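Glutaredoxin (Populus tremula x Populus tremuloides, PDB 2E7P) probably reduces glutathione disulfides and protein disulfides, and in its holo form binds a glutathione-ligated [2Fe-2S] cluster. Local coordinates at residues A9-A13 against D57-L61. Residues are numbered along the deposited sequence; the frame is centred on the assembly and turned at random.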
ATOM      1  N   ALA C   9       2.625 -21.920  12.691  1.00 47.78           N
ATOM      2  CA  ALA C   9       2.246 -20.643  12.062  1.00 45.43           C
ATOM      3  C   ALA C   9       0.741 -20.553  11.843  1.00 43.68           C
ATOM      4  O   ALA C   9       0.136 -19.513  12.068  1.00 43.30           O
ATOM      5  CB  ALA C   9       2.974 -20.468  10.757  1.00 45.42           C
ATOM      6  N   LEU C  10       0.142 -21.655  11.411  1.00 41.78           N
ATOM      7  CA  LEU C  10      -1.287 -21.706  11.226  1.00 40.63           C
ATOM      8  C   LEU C  10      -1.992 -21.517  12.569  1.00 39.85           C
ATOM      9  O   LEU C  10      -2.984 -20.774  12.668  1.00 39.66           O
ATOM     10  CB  LEU C  10      -1.700 -23.032  10.591  1.00 40.82           C
ATOM     11  CG  LEU C  10      -3.216 -23.207  10.413  1.00 41.26           C
ATOM     12  CD1 LEU C  10      -3.811 -22.111   9.504  1.00 40.42           C
ATOM     13  CD2 LEU C  10      -3.495 -24.584   9.859  1.00 42.80           C
ATOM     14  N   LYS C  11      -1.466 -22.190  13.593  1.00 38.38           N
ATOM     15  CA  LYS C  11      -1.965 -22.081  14.960  1.00 37.43           C
ATOM     16  C   LYS C  11      -1.931 -20.628  15.418  1.00 36.27           C
ATOM     17  O   LYS C  11      -2.931 -20.120  15.915  1.00 34.96           O
ATOM     18  CB  LYS C  11      -1.128 -22.950  15.919  1.00 37.91           C
ATOM     19  CG  LYS C  11      -1.699 -23.011  17.331  1.00 39.44           C
ATOM     20  CD  LYS C  11      -1.019 -24.066  18.172  1.00 41.34           C
ATOM     21  CE  LYS C  11      -2.039 -24.726  19.098  1.00 44.47           C
ATOM     22  NZ  LYS C  11      -2.200 -23.961  20.367  1.00 45.44           N
ATOM     23  N   LYS C  12      -0.772 -19.987  15.229  1.00 35.66           N
ATOM     24  CA  LYS C  12      -0.550 -18.602  15.627  1.00 36.09           C
ATOM     25  C   LYS C  12      -1.481 -17.630  14.858  1.00 35.73           C
ATOM     26  O   LYS C  12      -2.120 -16.766  15.478  1.00 35.70           O
ATOM     27  CB  LYS C  12       0.926 -18.237  15.463  1.00 35.89           C
ATOM     28  CG  LYS C  12       1.266 -16.856  15.922  1.00 37.84           C
ATOM     29  CD  LYS C  12       2.700 -16.548  15.598  1.00 41.23           C
ATOM     30  CE  LYS C  12       3.239 -15.427  16.441  1.00 43.25           C
ATOM     31  NZ  LYS C  12       4.717 -15.569  16.567  1.00 44.64           N
ATOM     32  N   ALA C  13      -1.609 -17.807  13.540  1.00 34.42           N
ATOM     33  CA  ALA C  13      -2.554 -16.983  12.745  1.00 34.05           C
ATOM     34  C   ALA C  13      -4.003 -17.091  13.234  1.00 34.28           C
ATOM     35  O   ALA C  13      -4.704 -16.085  13.395  1.00 33.87           O
ATOM     36  CB  ALA C  13      -2.459 -17.321  11.232  1.00 32.82           C
ATOM     37  N   ASP C  57       8.116 -13.577  11.848  1.00 33.63           N
ATOM     38  CA  ASP C  57       7.402 -14.669  11.195  1.00 33.14           C
ATOM     39  C   ASP C  57       6.232 -14.170  10.294  1.00 32.53           C
ATOM     40  O   ASP C  57       5.307 -14.924   9.983  1.00 30.98           O
ATOM     41  CB  ASP C  57       6.885 -15.623  12.267  1.00 33.53           C
ATOM     42  CG  ASP C  57       5.946 -14.943  13.213  1.00 34.41           C
ATOM     43  OD1 ASP C  57       6.060 -13.697  13.345  1.00 33.44           O
ATOM     44  OD2 ASP C  57       5.098 -15.641  13.800  1.00 35.57           O
ATOM     45  N   GLY C  58       6.294 -12.902   9.877  1.00 32.00           N
ATOM     46  CA  GLY C  58       5.213 -12.295   9.075  1.00 31.22           C
ATOM     47  C   GLY C  58       4.907 -13.082   7.823  1.00 31.22           C
ATOM     48  O   GLY C  58       3.761 -13.351   7.507  1.00 29.66           O
ATOM     49  N   SER C  59       5.967 -13.473   7.135  1.00 31.68           N
ATOM     50  CA  SER C  59       5.913 -14.255   5.909  1.00 33.19           C
ATOM     51  C   SER C  59       5.118 -15.541   6.137  1.00 32.61           C
ATOM     52  O   SER C  59       4.204 -15.872   5.390  1.00 32.16           O
ATOM     53  CB  SER C  59       7.356 -14.619   5.535  1.00 33.74           C
ATOM     54  OG  SER C  59       7.583 -14.388   4.171  1.00 39.14           O
ATOM     55  N   GLN C  60       5.484 -16.268   7.190  1.00 32.35           N
ATOM     56  CA  GLN C  60       4.866 -17.563   7.491  1.00 32.28           C
ATOM     57  C   GLN C  60       3.404 -17.409   7.912  1.00 30.77           C
ATOM     58  O   GLN C  60       2.563 -18.244   7.569  1.00 29.58           O
ATOM     59  CB  GLN C  60       5.661 -18.294   8.588  1.00 32.96           C
ATOM     60  CG  GLN C  60       7.112 -18.600   8.217  1.00 37.87           C
ATOM     61  CD  GLN C  60       8.087 -17.491   8.616  1.00 44.38           C
ATOM     62  OE1 GLN C  60       7.960 -16.327   8.201  1.00 45.99           O
ATOM     63  NE2 GLN C  60       9.083 -17.859   9.424  1.00 46.20           N
ATOM     64  N   LEU C  61       3.118 -16.345   8.670  1.00 30.08           N
ATOM     65  CA  LEU C  61       1.750 -16.007   9.057  1.00 29.70           C
ATOM     66  C   LEU C  61       0.880 -15.714   7.854  1.00 28.67           C
ATOM     67  O   LEU C  61      -0.269 -16.158   7.797  1.00 28.41           O
ATOM     68  CB  LEU C  61       1.760 -14.801   9.974  1.00 30.26           C
ATOM     69  CG  LEU C  61       1.441 -14.923  11.466  1.00 32.21           C
ATOM     70  CD1 LEU C  61       1.645 -16.305  12.087  1.00 30.81           C
ATOM     71  CD2 LEU C  61       2.151 -13.809  12.273  1.00 30.82           C
TER
HETATM   72  O   HOH W   1       4.880 -12.774  15.814  1.00 38.35           O
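In this thioredoxin fold the N-terminal helix 3-18 packs against the first turn of helix 58-69, and a salt bridge ties Lys12 to Asp57, at the N-cap position just before helix 58-69, where the aspartate side chain makes no capping bond and turns to the lysine instead. Lys12 NZ donates to Asp57 OD2 at 2.8 Å, meeting the oxygen from above the carboxylate plane, 41° out of it. The lysine chain reaches it extended, with CG anti to the backbone N (chi1 -177°), and approaches from the direction opposite to the aspartate side chain. A water closes a second path, accepting from Lys12 NZ and donating to Asp57 OD1, so both carboxylate oxygens are tied to the one ammonium group. An alanine in place of Asp57 would probably leave the Lys12 charge without its mate and the water without its acceptor. Leu61 crosses the lysine chain at about a right angle, its CD1 3.7 Å from Lys12 CD. Leu61 CD1 also lies 3.5 Å from Ala9 O and touches the methyl of Ala13. Ala9 CB sits 4.1 Å from Gln60 CB; consistent with the small side chain of Ala9, the CA atoms of Ala9 and Leu61 are 5.5 Å apart. The Leu61 side chain is about 11 Å from bound glutathione. It also touches Leu52 and Leu55, in the loop joining strand 48-51 to helix 58-69, besides meeting helix 3-18.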